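Local coordinates for protein GLB-12 (Caenorhabditis elegans, PDB 4BJA), which binds heme b with both axial positions of its iron filled by the protein, is probably able to bind oxygen, and probably acts in redox signalling, at residues Leu94-Tyr97 and Glu98-Gln102; Gly115-Gln118 and Leu119-Thr123. The protein carries 1 engineered substitution. All blocks are in the same frame, centred on the assembly; numbering follows the deposited sequence. Where two conformers were deposited one is given.

Contacts 1 and 2 are single stretches of two successive helices, 87-108 and 113-126, whose side chains meet each other and the heme. Their centres lie about 12 Å apart. Between them Phe99 of contact 1 carries most of the junction: its CE2 packs 3.5 Å from Thr123 OG1 and its CZ 4.0 Å from Val120 CG2, both of contact 2. Farther from the heme, Gln102 CB rests 4.0 Å from Leu119 CD2. Contact 1 gives Arg95, Phe96 and Phe99 to the heme pocket, and contact 2 gives Thr123. The axial ligands follow the same division, His92 on the first helix and His127 just past the end of the second.

Contact 1: Leu94-Tyr97 and Glu98-Gln102; sequences LRFY and EFMEQ. With HEM (protoporphyrin IX containing Fe), chain B.
Phe96 and Met100, one helical turn apart on helix 87-108, run side by side on its buried face. Met100 CG lies 3.7 Å from Phe96 CE1, and in one of two conformers the sulfur stands obliquely to the ring, SD 5.2 Å from the Phe96 centroid, a Met-aromatic contact that the second conformer makes less certain. Phe96 also stacks with Phe152 and meets Phe58 edge-to-face. Its CE2 touches heme CMB at 3.6 Å. The same methyl sits over one face of Phe99, offset toward the rim, 3.6 Å from CE1. With CG trans to the backbone N (chi1 167°), Phe99 swings its ring to this pyrrole corner. Arg95 lays its extended chain along the heme rim, CD 3.5 Å from CAA, while CBD lies over one face of its guanidinium. A serine in place of Arg95 would probably leave the CAA and CBD methylenes without this cover. On the solvent side the exposed Glu98 and Leu94 merely touch, OE2 3.6 Å from CD1. A salt bridge to Arg41 and a hydrogen bond to Trp44 instead hold Glu101 to helix 34-46. The heme thus meets ring carbons and the aliphatic part of Arg95, while both carboxylates lie away from it.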
loop_
_atom_site.group_PDB
_atom_site.type_symbol
_atom_site.label_atom_id
_atom_site.label_comp_id
_atom_site.label_asym_id
_atom_site.label_seq_id
_atom_site.Cartn_x
_atom_site.Cartn_y
_atom_site.Cartn_z
ATOM N N LEU A 94 -20.164 9.673 14.146
ATOM C CA LEU A 94 -20.003 8.629 15.138
ATOM C C LEU A 94 -19.192 7.450 14.543
ATOM O O LEU A 94 -18.249 6.945 15.177
ATOM C CB LEU A 94 -21.387 8.124 15.547
ATOM C CG LEU A 94 -21.341 6.847 16.394
ATOM C CD1 LEU A 94 -20.844 7.257 17.756
ATOM C CD2 LEU A 94 -22.720 6.177 16.416
ATOM N N ARG A 95 -19.553 7.031 13.341
ATOM C CA ARG A 95 -18.937 5.838 12.700
ATOM C C ARG A 95 -17.469 6.090 12.407
ATOM O O ARG A 95 -16.614 5.204 12.616
ATOM C CB ARG A 95 -19.667 5.440 11.407
ATOM C CG ARG A 95 -21.086 4.844 11.665
ATOM C CD ARG A 95 -21.959 4.964 10.419
ATOM N NE ARG A 95 -23.189 4.137 10.418
ATOM C CZ ARG A 95 -24.317 4.453 11.054
ATOM N NH1 ARG A 95 -24.384 5.558 11.796
ATOM N NH2 ARG A 95 -25.376 3.652 10.973
ATOM N N PHE A 96 -17.165 7.299 11.921
ATOM C CA PHE A 96 -15.790 7.665 11.562
ATOM C C PHE A 96 -14.963 7.787 12.828
ATOM O O PHE A 96 -13.866 7.251 12.911
ATOM C CB PHE A 96 -15.808 9.000 10.784
ATOM C CG PHE A 96 -14.476 9.405 10.277
ATOM C CD1 PHE A 96 -13.565 10.011 11.121
ATOM C CD2 PHE A 96 -14.156 9.211 8.942
ATOM C CE1 PHE A 96 -12.293 10.376 10.654
ATOM C CE2 PHE A 96 -12.873 9.570 8.446
ATOM C CZ PHE A 96 -11.959 10.171 9.329
ATOM N N TYR A 97 -15.508 8.425 13.864
ATOM C CA TYR A 97 -14.827 8.464 15.148
ATOM C C TYR A 97 -14.531 7.035 15.684
ATOM O O TYR A 97 -13.388 6.739 16.094
ATOM C CB TYR A 97 -15.639 9.284 16.170
ATOM C CG TYR A 97 -15.205 8.965 17.571
ATOM C CD1 TYR A 97 -14.013 9.481 18.091
ATOM C CD2 TYR A 97 -15.962 8.088 18.365
ATOM C CE1 TYR A 97 -13.563 9.112 19.389
ATOM C CE2 TYR A 97 -15.525 7.748 19.655
ATOM C CZ TYR A 97 -14.331 8.260 20.142
ATOM O OH TYR A 97 -13.893 7.917 21.411
ATOM N N GLU A 98 -15.535 6.160 15.650
ATOM C CA GLU A 98 -15.352 4.765 16.168
ATOM C C GLU A 98 -14.305 4.019 15.351
ATOM O O GLU A 98 -13.512 3.241 15.900
ATOM C CB GLU A 98 -16.666 3.983 16.145
ATOM C CG GLU A 98 -17.716 4.505 17.134
ATOM C CD GLU A 98 -19.080 3.849 16.958
ATOM O OE1 GLU A 98 -19.430 3.432 15.821
ATOM O OE2 GLU A 98 -19.824 3.779 17.966
ATOM N N PHE A 99 -14.312 4.244 14.045
ATOM C CA PHE A 99 -13.327 3.618 13.142
ATOM C C PHE A 99 -11.923 4.066 13.504
ATOM O O PHE A 99 -11.020 3.221 13.563
ATOM C CB PHE A 99 -13.691 4.018 11.709
ATOM C CG PHE A 99 -12.640 3.735 10.672
ATOM C CD1 PHE A 99 -11.652 4.677 10.364
ATOM C CD2 PHE A 99 -12.714 2.561 9.918
ATOM C CE1 PHE A 99 -10.724 4.426 9.360
ATOM C CE2 PHE A 99 -11.809 2.323 8.888
ATOM C CZ PHE A 99 -10.795 3.243 8.624
ATOM N N MET A 100 -11.714 5.368 13.734
ATOM C CA MET A 100 -10.389 5.859 14.130
ATOM C C MET A 100 -9.972 5.389 15.529
ATOM O O MET A 100 -8.812 5.109 15.773
ATOM C CB MET A 100 -10.340 7.395 14.022
ATOM C CG MET A 100 -10.424 7.857 12.553
ATOM S SD MET A 100 -8.951 7.352 11.650
ATOM C CE MET A 100 -7.821 7.503 13.046
ATOM N N GLU A 101 -10.938 5.312 16.442
ATOM C CA GLU A 101 -10.697 4.845 17.803
ATOM C C GLU A 101 -10.190 3.392 17.737
ATOM O O GLU A 101 -9.193 3.021 18.348
ATOM C CB GLU A 101 -11.999 4.887 18.600
ATOM C CG GLU A 101 -11.926 4.214 19.972
ATOM C CD GLU A 101 -10.890 4.819 20.941
ATOM O OE1 GLU A 101 -10.306 5.925 20.732
ATOM O OE2 GLU A 101 -10.663 4.169 21.987
ATOM N N GLN A 102 -10.899 2.581 16.984
ATOM C CA GLN A 102 -10.575 1.139 16.919
ATOM C C GLN A 102 -9.261 0.951 16.191
ATOM O O GLN A 102 -8.390 0.128 16.590
ATOM C CB GLN A 102 -11.609 0.445 16.064
ATOM C CG GLN A 102 -12.999 0.259 16.559
ATOM C CD GLN A 102 -13.792 -0.462 15.454
ATOM O OE1 GLN A 102 -14.505 0.164 14.650
ATOM N NE2 GLN A 102 -13.566 -1.770 15.341
HETATM C CHA HEM B . -20.712 4.443 6.500
HETATM C CHB HEM B . -16.111 5.460 7.616
HETATM C CHC HEM B . -15.796 8.298 3.748
HETATM C CHD HEM B . -20.554 7.912 3.112
HETATM C C1A HEM B . -19.492 4.438 7.083
HETATM C C2A HEM B . -19.090 3.580 8.183
HETATM C C3A HEM B . -17.812 3.888 8.468
HETATM C C4A HEM B . -17.384 4.941 7.574
HETATM C CMA HEM B . -16.892 3.289 9.566
HETATM C CAA HEM B . -20.007 2.502 8.848
HETATM C CBA HEM B . -19.428 1.090 8.669
HETATM C CGA HEM B . -19.382 0.815 7.232
HETATM O O1A HEM B . -20.416 1.049 6.544
HETATM O O2A HEM B . -18.276 0.408 6.790
HETATM C C1B HEM B . -15.648 6.262 6.615
HETATM C C2B HEM B . -14.251 6.642 6.437
HETATM C C3B HEM B . -14.169 7.404 5.384
HETATM C C4B HEM B . -15.498 7.562 4.849
HETATM C CMB HEM B . -13.092 6.185 7.338
HETATM C CAB HEM B . -12.842 7.987 4.828
HETATM C CBB HEM B . -12.879 9.044 4.055
HETATM C C1C HEM B . -17.042 8.428 3.235
HETATM C C2C HEM B . -17.390 9.235 2.093
HETATM C C3C HEM B . -18.694 9.126 1.905
HETATM C C4C HEM B . -19.236 8.277 2.942
HETATM C CMC HEM B . -16.376 10.034 1.239
HETATM C CAC HEM B . -19.477 9.838 0.778
HETATM C CBC HEM B . -20.607 9.279 0.383
HETATM C C1D HEM B . -21.031 7.019 4.004
HETATM C C2D HEM B . -22.419 6.777 4.257
HETATM C C3D HEM B . -22.461 5.702 5.296
HETATM C C4D HEM B . -21.090 5.385 5.579
HETATM C CMD HEM B . -23.651 7.456 3.615
HETATM C CAD HEM B . -23.714 5.091 5.950
HETATM C CBD HEM B . -23.849 5.752 7.332
HETATM C CGD HEM B . -24.219 7.233 7.311
HETATM O O1D HEM B . -24.792 7.746 6.326
HETATM O O2D HEM B . -23.950 7.897 8.321
HETATM N NA HEM B . -18.427 5.278 6.733
HETATM N NB HEM B . -16.415 6.847 5.612
HETATM N NC HEM B . -18.202 7.863 3.721
HETATM N ND HEM B . -20.262 6.180 4.819
HETATM FE FE HEM B . -18.346 6.539 5.246
#

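Contact 2: Gly115-Gln118 and Leu119-Thr123; sequences GAWQ and LVRKT. With HEM (protoporphyrin IX containing Fe), chain B; SO4 (sulfate ion), chain C.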
loop_
_atom_site.group_PDB
_atom_site.type_symbol
_atom_site.label_atom_id
_atom_site.label_comp_id
_atom_site.label_asym_id
_atom_site.label_seq_id
_atom_site.Cartn_x
_atom_site.Cartn_y
_atom_site.Cartn_z
ATOM N N GLY A 115 -6.030 -7.126 12.138
ATOM C CA GLY A 115 -7.374 -6.563 12.316
ATOM C C GLY A 115 -7.438 -5.120 11.824
ATOM O O GLY A 115 -8.442 -4.696 11.302
ATOM N N ALA A 116 -6.345 -4.386 11.958
ATOM C CA ALA A 116 -6.321 -2.972 11.503
ATOM C C ALA A 116 -6.470 -2.943 9.988
ATOM O O ALA A 116 -7.320 -2.208 9.439
ATOM C CB ALA A 116 -5.050 -2.314 11.911
ATOM N N TRP A 117 -5.661 -3.733 9.287
ATOM C CA TRP A 117 -5.764 -3.761 7.822
ATOM C C TRP A 117 -7.122 -4.272 7.367
ATOM O O TRP A 117 -7.756 -3.725 6.434
ATOM C CB TRP A 117 -4.580 -4.588 7.273
ATOM C CG TRP A 117 -4.355 -4.470 5.809
ATOM C CD1 TRP A 117 -4.716 -3.423 4.954
ATOM C CD2 TRP A 117 -3.640 -5.406 5.017
ATOM N NE1 TRP A 117 -4.266 -3.703 3.674
ATOM C CE2 TRP A 117 -3.620 -4.920 3.688
ATOM C CE3 TRP A 117 -3.021 -6.635 5.306
ATOM C CZ2 TRP A 117 -2.978 -5.608 2.643
ATOM C CZ3 TRP A 117 -2.386 -7.328 4.247
ATOM C CH2 TRP A 117 -2.376 -6.803 2.944
ATOM N N GLN A 118 -7.602 -5.337 8.022
ATOM C CA GLN A 118 -8.907 -5.891 7.657
ATOM C C GLN A 118 -10.040 -4.851 7.818
ATOM O O GLN A 118 -10.946 -4.785 6.980
ATOM C CB GLN A 118 -9.260 -7.096 8.516
ATOM C CG GLN A 118 -8.457 -8.373 8.134
ATOM C CD GLN A 118 -8.669 -9.488 9.161
ATOM O OE1 GLN A 118 -9.083 -9.234 10.295
ATOM N NE2 GLN A 118 -8.380 -10.710 8.771
ATOM N N LEU A 119 -9.991 -4.103 8.912
ATOM C CA LEU A 119 -10.986 -3.032 9.197
ATOM C C LEU A 119 -10.991 -2.021 8.058
ATOM O O LEU A 119 -12.061 -1.652 7.530
ATOM C CB LEU A 119 -10.693 -2.362 10.544
ATOM C CG LEU A 119 -11.579 -1.114 10.849
ATOM C CD1 LEU A 119 -13.067 -1.462 10.915
ATOM C CD2 LEU A 119 -11.156 -0.451 12.144
ATOM N N VAL A 120 -9.812 -1.605 7.646
ATOM C CA VAL A 120 -9.768 -0.546 6.606
ATOM C C VAL A 120 -10.288 -1.075 5.266
ATOM O O VAL A 120 -11.105 -0.432 4.605
ATOM C CB VAL A 120 -8.355 0.026 6.473
ATOM C CG1 VAL A 120 -8.298 1.034 5.320
ATOM C CG2 VAL A 120 -7.875 0.642 7.791
ATOM N N ARG A 121 -9.881 -2.282 4.871
ATOM C CA ARG A 121 -10.344 -2.806 3.604
ATOM C C ARG A 121 -11.845 -3.136 3.641
ATOM O O ARG A 121 -12.529 -2.913 2.655
ATOM C CB ARG A 121 -9.462 -3.985 3.183
ATOM C CG ARG A 121 -8.042 -3.487 2.878
ATOM C CD ARG A 121 -7.221 -4.397 2.040
ATOM N NE ARG A 121 -7.749 -4.635 0.703
ATOM C CZ ARG A 121 -7.237 -4.164 -0.440
ATOM N NH1 ARG A 121 -6.200 -3.321 -0.476
ATOM N NH2 ARG A 121 -7.793 -4.552 -1.572
ATOM N N LYS A 122 -12.361 -3.612 4.769
ATOM C CA LYS A 122 -13.777 -3.956 4.900
ATOM C C LYS A 122 -14.608 -2.687 4.774
ATOM O O LYS A 122 -15.719 -2.696 4.193
ATOM C CB LYS A 122 -14.079 -4.610 6.272
ATOM C CG LYS A 122 -15.562 -4.921 6.417
ATOM C CD LYS A 122 -15.880 -5.748 7.645
ATOM C CE LYS A 122 -17.408 -6.087 7.677
ATOM N NZ LYS A 122 -17.750 -6.978 8.792
ATOM N N THR A 123 -14.076 -1.616 5.353
ATOM C CA THR A 123 -14.791 -0.315 5.331
ATOM C C THR A 123 -14.797 0.209 3.905
ATOM O O THR A 123 -15.826 0.691 3.410
ATOM C CB THR A 123 -14.141 0.647 6.334
ATOM O OG1 THR A 123 -14.188 0.050 7.638
ATOM C CG2 THR A 123 -14.855 2.016 6.422
HETATM C CHA HEM B . -20.712 4.443 6.500
HETATM C CHB HEM B . -16.111 5.460 7.616
HETATM C CHC HEM B . -15.796 8.298 3.748
HETATM C CHD HEM B . -20.554 7.912 3.112
HETATM C C1A HEM B . -19.492 4.438 7.083
HETATM C C2A HEM B . -19.090 3.580 8.183
HETATM C C3A HEM B . -17.812 3.888 8.468
HETATM C C4A HEM B . -17.384 4.941 7.574
HETATM C CMA HEM B . -16.892 3.289 9.566
HETATM C CAA HEM B . -20.007 2.502 8.848
HETATM C CBA HEM B . -19.428 1.090 8.669
HETATM C CGA HEM B . -19.382 0.815 7.232
HETATM O O1A HEM B . -20.416 1.049 6.544
HETATM O O2A HEM B . -18.276 0.408 6.790
HETATM C C1B HEM B . -15.648 6.262 6.615
HETATM C C2B HEM B . -14.251 6.642 6.437
HETATM C C3B HEM B . -14.169 7.404 5.384
HETATM C C4B HEM B . -15.498 7.562 4.849
HETATM C CMB HEM B . -13.092 6.185 7.338
HETATM C CAB HEM B . -12.842 7.987 4.828
HETATM C CBB HEM B . -12.879 9.044 4.055
HETATM C C1C HEM B . -17.042 8.428 3.235
HETATM C C2C HEM B . -17.390 9.235 2.093
HETATM C C3C HEM B . -18.694 9.126 1.905
HETATM C C4C HEM B . -19.236 8.277 2.942
HETATM C CMC HEM B . -16.376 10.034 1.239
HETATM C CAC HEM B . -19.477 9.838 0.778
HETATM C CBC HEM B . -20.607 9.279 0.383
HETATM C C1D HEM B . -21.031 7.019 4.004
HETATM C C2D HEM B . -22.419 6.777 4.257
HETATM C C3D HEM B . -22.461 5.702 5.296
HETATM C C4D HEM B . -21.090 5.385 5.579
HETATM C CMD HEM B . -23.651 7.456 3.615
HETATM C CAD HEM B . -23.714 5.091 5.950
HETATM C CBD HEM B . -23.849 5.752 7.332
HETATM C CGD HEM B . -24.219 7.233 7.311
HETATM O O1D HEM B . -24.792 7.746 6.326
HETATM O O2D HEM B . -23.950 7.897 8.321
HETATM N NA HEM B . -18.427 5.278 6.733
HETATM N NB HEM B . -16.415 6.847 5.612
HETATM N NC HEM B . -18.202 7.863 3.721
HETATM N ND HEM B . -20.262 6.180 4.819
HETATM FE FE HEM B . -18.346 6.539 5.246
HETATM S S SO4 C . -9.878 -7.131 -0.226
HETATM O O1 SO4 C . -9.321 -6.925 -1.568
HETATM O O2 SO4 C . -10.525 -5.883 0.150
HETATM O O3 SO4 C . -10.833 -8.221 -0.250
HETATM O O4 SO4 C . -8.827 -7.453 0.755
#
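Helix 113-126 leads toward the axial ligand His127, and residues 115-123 form about two and a half of its turns, with Trp117 and Arg121 side by side on one flank. Arg121 CD comes to 3.4 Å from Trp117 NE1, with ring and guanidinium planes 81° apart, so the two groups do not stack. A bend at chi3 (62°) turns the guanidinium off the line of the chain. Its edge meets a sulfate, probably from the crystallisation liquor: Arg121 NH2 donates to O1 at 2.8 Å, and NE to O2 at 3.1 Å with a weaker share to O4. Arg125 also holds this anion. On the protein side, Gln202 OE1 accepts from both Trp117 NE1 and Arg121 NH1, tying the pair to helix 185-214. Backbone N-H groups bond the carbonyl four residues earlier, as Arg121 N does Trp117 O at 3.0 Å. At the heme end, Leu119 O takes two donors from opposite faces of its plane, Thr123 N at 3.0 Å and Thr123 OG1 at 2.7 Å. This fixes the threonine's rotation and puts CG2 3.8 Å from heme O2A. A helix lining the heme pocket and ending near an iron-binding histidine is characteristic of the globin fold.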